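Local coordinates for sugar ABC transporter substrate-binding protein (Treponema pallidum subsp. pallidum, PDB 5U2P) that probably binds a still unidentified ligand, perhaps a sugar, in the periplasm and delivers it to an ABC transporter for uptake, at residues Lys211-Asp216 with Ser390-Phe395; Gln204-Leu209 with Gln374-Tyr379. All coordinates share one frame; numbering follows the deposited sequence.

Contact 1. Residues Lys211-Asp216 with Ser390-Phe395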
ATOM      1  N   LYS A 211     -14.175   8.546   1.804  1.00 28.40           N
ATOM      2  CA  LYS A 211     -14.997   9.231   2.793  1.00 35.90           C
ATOM      3  C   LYS A 211     -16.469   9.232   2.389  1.00 29.69           C
ATOM      4  O   LYS A 211     -17.345   8.842   3.173  1.00 30.71           O
ATOM      5  CB  LYS A 211     -14.496  10.668   2.980  1.00 30.91           C
ATOM      6  CG  LYS A 211     -15.159  11.439   4.123  1.00 37.11           C
ATOM      7  CD  LYS A 211     -14.785  10.834   5.474  1.00 71.84           C
ATOM      8  CE  LYS A 211     -15.128  11.757   6.641  1.00 68.48           C
ATOM      9  NZ  LYS A 211     -16.590  11.892   6.854  1.00 72.42           N
ATOM     10  N   ARG A 212     -16.754   9.662   1.162  1.00 30.32           N
ATOM     11  CA  ARG A 212     -18.150   9.813   0.753  1.00 32.23           C
ATOM     12  C   ARG A 212     -18.753   8.447   0.434  1.00 34.49           C
ATOM     13  O   ARG A 212     -19.954   8.251   0.588  1.00 35.47           O
ATOM     14  CB  ARG A 212     -18.302  10.791  -0.426  1.00 32.85           C
ATOM     15  CG  ARG A 212     -17.669  10.436  -1.759  1.00 43.64           C
ATOM     16  CD  ARG A 212     -18.018  11.528  -2.785  1.00 46.07           C
ATOM     17  NE  ARG A 212     -17.304  11.411  -4.057  1.00 35.16           N
ATOM     18  CZ  ARG A 212     -16.082  11.891  -4.288  1.00 35.12           C
ATOM     19  NH1 ARG A 212     -15.401  12.522  -3.330  1.00 34.58           N
ATOM     20  NH2 ARG A 212     -15.538  11.739  -5.484  1.00 32.48           N
ATOM     21  N   ALA A 213     -17.921   7.480   0.051  1.00 28.40           N
ATOM     22  CA  ALA A 213     -18.421   6.124  -0.124  1.00 31.58           C
ATOM     23  C   ALA A 213     -18.812   5.535   1.237  1.00 29.17           C
ATOM     24  O   ALA A 213     -19.816   4.822   1.354  1.00 35.50           O
ATOM     25  CB  ALA A 213     -17.380   5.242  -0.816  1.00 28.28           C
ATOM     26  N   THR A 214     -18.031   5.865   2.256  1.00 31.58           N
ATOM     27  CA  THR A 214     -18.185   5.279   3.582  1.00 29.38           C
ATOM     28  C   THR A 214     -19.353   5.883   4.362  1.00 38.07           C
ATOM     29  O   THR A 214     -20.039   5.153   5.081  1.00 37.66           O
ATOM     30  CB  THR A 214     -16.894   5.423   4.406  1.00 32.98           C
ATOM     31  OG1 THR A 214     -15.812   4.789   3.701  1.00 30.23           O
ATOM     32  CG2 THR A 214     -17.041   4.749   5.748  1.00 44.30           C
ATOM     33  N   ASP A 215     -19.595   7.188   4.215  1.00 39.76           N
ATOM     34  CA  ASP A 215     -20.733   7.819   4.910  1.00 35.16           C
ATOM     35  C   ASP A 215     -22.011   7.816   4.057  1.00 45.25           C
ATOM     36  O   ASP A 215     -23.027   8.400   4.434  1.00 40.85           O
ATOM     37  CB  ASP A 215     -20.373   9.245   5.357  1.00 36.03           C
ATOM     38  CG  ASP A 215     -20.159  10.222   4.203  1.00 49.60           C
ATOM     39  OD1 ASP A 215     -20.566   9.944   3.059  1.00 39.12           O
ATOM     40  OD2 ASP A 215     -19.581  11.302   4.464  1.00 38.70           O
ATOM     41  N   ASP A 216     -21.944   7.146   2.911  1.00 43.74           N
ATOM     42  CA  ASP A 216     -23.116   6.870   2.085  1.00 43.19           C
ATOM     43  C   ASP A 216     -23.714   8.128   1.453  1.00 46.99           C
ATOM     44  O   ASP A 216     -24.879   8.145   1.061  1.00 46.29           O
ATOM     45  CB  ASP A 216     -24.178   6.141   2.912  1.00 48.55           C
ATOM     46  CG  ASP A 216     -24.634   4.858   2.263  1.00 78.15           C
ATOM     47  OD1 ASP A 216     -24.876   4.866   1.035  1.00 88.85           O
ATOM     48  OD2 ASP A 216     -24.737   3.840   2.979  1.00 80.84           O
ATOM     49  N   SER A 390     -17.967  -4.305   1.394  1.00 49.09           N
ATOM     50  CA  SER A 390     -17.206  -3.152   0.914  1.00 46.16           C
ATOM     51  C   SER A 390     -18.064  -1.917   0.646  1.00 40.75           C
ATOM     52  O   SER A 390     -19.230  -2.031   0.269  1.00 33.87           O
ATOM     53  CB  SER A 390     -16.465  -3.514  -0.370  1.00 31.45           C
ATOM     54  OG  SER A 390     -15.732  -2.398  -0.846  1.00 30.23           O
ATOM     55  N   VAL A 391     -17.481  -0.739   0.828  1.00 27.72           N
ATOM     56  CA  VAL A 391     -18.177   0.511   0.509  1.00 29.04           C
ATOM     57  C   VAL A 391     -18.114   0.817  -0.980  1.00 32.75           C
ATOM     58  O   VAL A 391     -18.757   1.757  -1.452  1.00 34.50           O
ATOM     59  CB  VAL A 391     -17.596   1.726   1.281  1.00 30.91           C
ATOM     60  CG1 VAL A 391     -17.708   1.520   2.782  1.00 29.11           C
ATOM     61  CG2 VAL A 391     -16.130   1.986   0.891  1.00 32.30           C
ATOM     62  N   PHE A 392     -17.343   0.017  -1.715  1.00 25.00           N
ATOM     63  CA  PHE A 392     -17.169   0.217  -3.145  1.00 25.44           C
ATOM     64  C   PHE A 392     -17.872  -0.848  -3.949  1.00 31.41           C
ATOM     65  O   PHE A 392     -18.019  -1.999  -3.496  1.00 27.02           O
ATOM     66  CB  PHE A 392     -15.678   0.226  -3.515  1.00 28.27           C
ATOM     67  CG  PHE A 392     -14.945   1.453  -3.035  1.00 30.91           C
ATOM     68  CD1 PHE A 392     -15.367   2.725  -3.410  1.00 26.35           C
ATOM     69  CD2 PHE A 392     -13.830   1.336  -2.225  1.00 26.04           C
ATOM     70  CE1 PHE A 392     -14.710   3.849  -2.977  1.00 27.43           C
ATOM     71  CE2 PHE A 392     -13.166   2.470  -1.782  1.00 26.42           C
ATOM     72  CZ  PHE A 392     -13.603   3.727  -2.163  1.00 30.02           C
ATOM     73  N   PRO A 393     -18.284  -0.489  -5.168  1.00 29.79           N
ATOM     74  CA  PRO A 393     -18.960  -1.475  -6.014  1.00 36.40           C
ATOM     75  C   PRO A 393     -18.015  -2.492  -6.609  1.00 30.62           C
ATOM     76  O   PRO A 393     -16.858  -2.183  -6.856  1.00 34.94           O
ATOM     77  CB  PRO A 393     -19.572  -0.618  -7.134  1.00 35.08           C
ATOM     78  CG  PRO A 393     -19.483   0.784  -6.664  1.00 36.86           C
ATOM     79  CD  PRO A 393     -18.269   0.836  -5.805  1.00 30.60           C
ATOM     80  N   ASP A 394     -18.519  -3.695  -6.851  1.00 34.02           N
ATOM     81  CA  ASP A 394     -17.817  -4.676  -7.661  1.00 36.52           C
ATOM     82  C   ASP A 394     -18.088  -4.348  -9.128  1.00 35.67           C
ATOM     83  O   ASP A 394     -18.950  -4.959  -9.762  1.00 34.23           O
ATOM     84  CB  ASP A 394     -18.290  -6.080  -7.300  1.00 33.27           C
ATOM     85  CG  ASP A 394     -17.535  -7.164  -8.029  1.00 36.84           C
ATOM     86  OD1 ASP A 394     -16.493  -6.868  -8.659  1.00 37.27           O
ATOM     87  OD2 ASP A 394     -17.979  -8.326  -7.946  1.00 37.18           O
ATOM     88  N   PHE A 395     -17.401  -3.332  -9.641  1.00 30.22           N
ATOM     89  CA  PHE A 395     -17.598  -2.879 -11.013  1.00 27.67           C
ATOM     90  C   PHE A 395     -17.442  -3.990 -12.053  1.00 34.64           C
ATOM     91  O   PHE A 395     -18.160  -4.013 -13.057  1.00 34.02           O
ATOM     92  CB  PHE A 395     -16.624  -1.748 -11.336  1.00 28.84           C
ATOM     93  CG  PHE A 395     -17.019  -0.431 -10.766  1.00 33.24           C
ATOM     94  CD1 PHE A 395     -18.155   0.203 -11.210  1.00 36.70           C
ATOM     95  CD2 PHE A 395     -16.237   0.192  -9.809  1.00 30.29           C
ATOM     96  CE1 PHE A 395     -18.526   1.428 -10.691  1.00 47.14           C
ATOM     97  CE2 PHE A 395     -16.600   1.409  -9.289  1.00 34.44           C
ATOM     98  CZ  PHE A 395     -17.742   2.031  -9.729  1.00 41.22           C
TER

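Contact 2. Residues Gln204-Leu209 with Gln374-Tyr379. With EDO (1,2-ethanediol), chain E.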
ATOM      1  N   GLN A 204      -5.771  13.671  -2.264  1.00 28.44           N
ATOM      2  CA  GLN A 204      -6.979  14.226  -1.638  1.00 29.32           C
ATOM      3  C   GLN A 204      -8.257  13.623  -2.210  1.00 26.17           C
ATOM      4  O   GLN A 204      -9.154  13.212  -1.468  1.00 30.61           O
ATOM      5  CB  GLN A 204      -7.034  15.749  -1.800  1.00 29.12           C
ATOM      6  CG  GLN A 204      -6.173  16.495  -0.813  1.00 30.08           C
ATOM      7  CD  GLN A 204      -4.714  16.135  -0.969  1.00 28.72           C
ATOM      8  OE1 GLN A 204      -4.120  16.380  -2.021  1.00 41.93           O
ATOM      9  NE2 GLN A 204      -4.127  15.535   0.070  1.00 32.42           N
ATOM     10  N   GLY A 205      -8.346  13.597  -3.536  1.00 28.23           N
ATOM     11  CA  GLY A 205      -9.514  13.063  -4.218  1.00 28.94           C
ATOM     12  C   GLY A 205      -9.814  11.624  -3.847  1.00 31.20           C
ATOM     13  O   GLY A 205     -10.972  11.245  -3.652  1.00 26.20           O
ATOM     14  N   ALA A 206      -8.770  10.810  -3.752  1.00 27.03           N
ATOM     15  CA  ALA A 206      -8.934   9.412  -3.381  1.00 25.39           C
ATOM     16  C   ALA A 206      -9.440   9.304  -1.936  1.00 25.74           C
ATOM     17  O   ALA A 206     -10.369   8.546  -1.643  1.00 24.25           O
ATOM     18  CB  ALA A 206      -7.636   8.669  -3.551  1.00 21.95           C
ATOM     19  N   ARG A 207      -8.834  10.060  -1.025  1.00 23.73           N
ATOM     20  CA  ARG A 207      -9.339  10.112   0.336  1.00 24.64           C
ATOM     21  C   ARG A 207     -10.805  10.524   0.415  1.00 22.42           C
ATOM     22  O   ARG A 207     -11.591   9.929   1.161  1.00 27.87           O
ATOM     23  CB  ARG A 207      -8.511  11.079   1.168  1.00 30.04           C
ATOM     24  CG  ARG A 207      -7.178  10.514   1.535  1.00 27.55           C
ATOM     25  CD  ARG A 207      -6.337  11.487   2.331  1.00 27.06           C
ATOM     26  NE  ARG A 207      -5.078  10.860   2.742  1.00 28.88           N
ATOM     27  CZ  ARG A 207      -3.997  11.538   3.115  1.00 30.84           C
ATOM     28  NH1 ARG A 207      -4.028  12.866   3.125  1.00 32.12           N
ATOM     29  NH2 ARG A 207      -2.890  10.890   3.474  1.00 26.37           N
ATOM     30  N   ASP A 208     -11.171  11.572  -0.319  1.00 28.16           N
ATOM     31  CA  ASP A 208     -12.552  12.027  -0.322  1.00 24.25           C
ATOM     32  C   ASP A 208     -13.508  10.965  -0.850  1.00 25.12           C
ATOM     33  O   ASP A 208     -14.630  10.835  -0.362  1.00 28.43           O
ATOM     34  CB  ASP A 208     -12.713  13.299  -1.157  1.00 29.37           C
ATOM     35  CG  ASP A 208     -12.099  14.514  -0.493  1.00 34.01           C
ATOM     36  OD1 ASP A 208     -11.632  14.383   0.658  1.00 28.87           O
ATOM     37  OD2 ASP A 208     -12.095  15.594  -1.122  1.00 31.86           O
ATOM     38  N   LEU A 209     -13.076  10.226  -1.866  1.00 25.31           N
ATOM     39  CA  LEU A 209     -13.915   9.178  -2.431  1.00 23.37           C
ATOM     40  C   LEU A 209     -14.220   8.119  -1.372  1.00 27.21           C
ATOM     41  O   LEU A 209     -15.358   7.677  -1.250  1.00 25.54           O
ATOM     42  CB  LEU A 209     -13.244   8.542  -3.651  1.00 25.30           C
ATOM     43  CG  LEU A 209     -14.088   7.512  -4.401  1.00 26.62           C
ATOM     44  CD1 LEU A 209     -15.283   8.170  -5.091  1.00 27.76           C
ATOM     45  CD2 LEU A 209     -13.248   6.737  -5.411  1.00 26.15           C
ATOM     46  N   GLN A 374      -1.924   5.927  -1.287  1.00 21.38           N
ATOM     47  CA  GLN A 374      -2.667   4.719  -0.957  1.00 19.09           C
ATOM     48  C   GLN A 374      -3.852   4.472  -1.897  1.00 22.84           C
ATOM     49  O   GLN A 374      -4.764   5.316  -2.038  1.00 21.53           O
ATOM     50  CB  GLN A 374      -3.163   4.765   0.485  1.00 18.77           C
ATOM     51  CG  GLN A 374      -3.941   3.500   0.849  1.00 17.60           C
ATOM     52  CD  GLN A 374      -3.880   3.137   2.306  1.00 22.30           C
ATOM     53  OE1 GLN A 374      -2.798   2.908   2.861  1.00 23.12           O
ATOM     54  NE2 GLN A 374      -5.048   3.061   2.938  1.00 21.91           N
ATOM     55  N   ALA A 375      -3.842   3.295  -2.520  1.00 19.46           N
ATOM     56  CA  ALA A 375      -4.941   2.847  -3.356  1.00 17.54           C
ATOM     57  C   ALA A 375      -6.218   2.673  -2.553  1.00 22.02           C
ATOM     58  O   ALA A 375      -6.194   2.206  -1.415  1.00 19.16           O
ATOM     59  CB  ALA A 375      -4.586   1.524  -4.058  1.00 25.04           C
ATOM     60  N   ILE A 376      -7.353   3.024  -3.160  1.00 22.15           N
ATOM     61  CA  ILE A 376      -8.611   3.017  -2.430  1.00 19.78           C
ATOM     62  C   ILE A 376      -9.048   1.636  -1.922  1.00 23.51           C
ATOM     63  O   ILE A 376      -9.812   1.572  -0.953  1.00 23.22           O
ATOM     64  CB  ILE A 376      -9.752   3.618  -3.279  1.00 17.77           C
ATOM     65  CG1 ILE A 376      -9.915   2.845  -4.594  1.00 20.07           C
ATOM     66  CG2 ILE A 376      -9.500   5.096  -3.522  1.00 22.06           C
ATOM     67  CD1 ILE A 376     -11.190   3.212  -5.407  1.00 27.27           C
ATOM     68  N   ASP A 377      -8.532   0.546  -2.505  1.00 22.59           N
ATOM     69  CA  ASP A 377      -8.895  -0.793  -2.024  1.00 23.74           C
ATOM     70  C   ASP A 377      -8.074  -1.218  -0.803  1.00 18.78           C
ATOM     71  O   ASP A 377      -8.328  -2.273  -0.241  1.00 25.80           O
ATOM     72  CB  ASP A 377      -8.770  -1.863  -3.143  1.00 20.91           C
ATOM     73  CG  ASP A 377      -7.352  -2.056  -3.660  1.00 19.22           C
ATOM     74  OD1 ASP A 377      -6.538  -1.114  -3.546  1.00 22.02           O
ATOM     75  OD2 ASP A 377      -7.072  -3.157  -4.229  1.00 23.72           O
ATOM     76  N   ALA A 378      -7.103  -0.405  -0.400  1.00 19.08           N
ATOM     77  CA  ALA A 378      -6.234  -0.776   0.725  1.00 20.91           C
ATOM     78  C   ALA A 378      -6.874  -0.409   2.062  1.00 27.25           C
ATOM     79  O   ALA A 378      -6.483  -0.934   3.111  1.00 22.19           O
ATOM     80  CB  ALA A 378      -4.882  -0.117   0.593  1.00 21.61           C
ATOM     81  N   TYR A 379      -7.864   0.485   2.022  1.00 25.18           N
ATOM     82  CA  TYR A 379      -8.538   0.946   3.239  1.00 26.43           C
ATOM     83  C   TYR A 379      -9.418  -0.178   3.815  1.00 24.10           C
ATOM     84  O   TYR A 379     -10.019  -0.964   3.067  1.00 24.76           O
ATOM     85  CB  TYR A 379      -9.394   2.190   2.949  1.00 21.58           C
ATOM     86  CG  TYR A 379      -8.625   3.421   2.607  1.00 21.93           C
ATOM     87  CD1 TYR A 379      -8.215   3.680   1.305  1.00 24.93           C
ATOM     88  CD2 TYR A 379      -8.272   4.331   3.598  1.00 26.20           C
ATOM     89  CE1 TYR A 379      -7.483   4.816   1.004  1.00 22.67           C
ATOM     90  CE2 TYR A 379      -7.560   5.460   3.304  1.00 25.39           C
ATOM     91  CZ  TYR A 379      -7.178   5.713   2.011  1.00 25.59           C
ATOM     92  OH  TYR A 379      -6.464   6.846   1.739  1.00 27.63           O
TER
HETATM   93  C1  EDO E 504      -2.594  -2.979  -1.996  1.00 29.10           C
HETATM   94  O1  EDO E 504      -1.588  -3.167  -2.989  1.00 29.28           O
HETATM   95  C2  EDO E 504      -3.720  -2.069  -2.461  1.00 28.26           C
HETATM   96  O2  EDO E 504      -3.845  -1.938  -3.876  1.00 27.77           O
HETATM   97  O   HOH W   1      -5.035   8.018   3.594  1.00 24.92           O

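Contact 1. Residues Lys211-Asp216 with Ser390-Phe395
With chi1 at -60°, Val-391 sets CG1 anti to its own carbonyl carbon and CG2 between the backbone N and that carbon, so that both methyls face the last turn of helix 191-214. CG1 meets Thr-214 at CA (3.9 Å), and CG2 lies against Ala-213 CB, also at 3.9 Å. Phe-392 has its CG anti to the carbonyl carbon (chi1 -71°), which carries the ring back to the helix although its CB does not point there. Ring atom CE1 then comes obliquely to within 3.7 Å of Ala-213 CB. That methyl thus has Val-391 CG2 and Phe-392 CE1 as neighbours. Val-391 CG2 also lies 3.9 Å above one face of the Phe-392 ring, offset toward its rim.

No hydrogen bond crosses the interface, and the two segments bury 159 Å² between them, so apolar contact carries the pairing. Two hydroxyls near the contact have partners elsewhere: Thr-214 OG1, although near the valine methyls, is hydrogen-bonded to Val-210 O one turn back, and Ser-390 OG to Ala-382 O. Ser-390 OG also accepts from Phe-392 N at 3.0 Å and 165°, an ST turn spanning the backbone that carries Val-391 and Phe-392.

The contact thus joins the C-terminal end of helix 191-214 to the loop between strand 372-374 and helix 406-417. Phe-392 also packs on Leu-209 and Val-210 of helix 191-214, while Pro-393 and Phe-395 continue the loop onto Ala-413 of helix 406-417.

Contact 2. Residues Gln204-Leu209 with Gln374-Tyr379
Apolar contacts come first: Ala-206 and Leu-209, three residues apart on one side of the helix, both meet Ile-376. Its CG2 lies 4.0 Å from Ala-206 CB, and its CD1 reaches Leu-209 CD2 at 4.1 Å. The branches are separated in this way because chi1 of Ile-376 (58°) places CG1 between the backbone N and the carbonyl carbon, leaving CG2 anti to that carbon. Tyr-379 OH touches the aliphatic Arg-207 CG at 3.7 Å.

Gln-374 ends the short strand 372-374, which runs parallel to 300-303 in the mixed six-stranded sheet, and 375-379 lead out of it. Helix 191-214 packs against this exit; its Thr-198 also hydrogen-bonds Ile-376 N.

No hydrogen bond joins the segments directly. Tyr-379 OH lies near the guanidinium plane of Arg-207, at its edge, with ring and guanidinium planes 84° apart. One water links them, accepting from Arg-207 NE at 3.0 Å and bonded to Tyr-379 OH at 2.6 Å, while Arg-207 NH2 is hydrogen-bonded to Thr-122. Gln-374 NE2 sits 3.3 Å above the centre of the tyrosine ring. Asp-377 OD1 accepts from O2 of a 1,2-ethanediol (2.8 Å), probably from the crystallisation liquor, which Asn-140 and Ser-138 also hold.

In the fold
The centres of contacts 1 and 2 are about 11 Å apart, and both use helix 191-214: contact 2 its 204-209 turns, contact 1 its C-terminal end. Their partners follow one another along the chain, from the end of strand 372-374 into the loop that leads to helix 406-417. Along the chain the order is 204-209, 211-216, 374-379, 390-395, so the segments alternate. The contacts touch directly, Phe-392 CE2 lying 3.6 Å from Ile-376 O and Phe-392 CE1 4.0 Å from Leu-209 CG. Contact 2 is the more deeply placed, about 11 Å from the chain centre against about 19 Å, centre to centre. Together they lay this late part of the chain along helix 191-214.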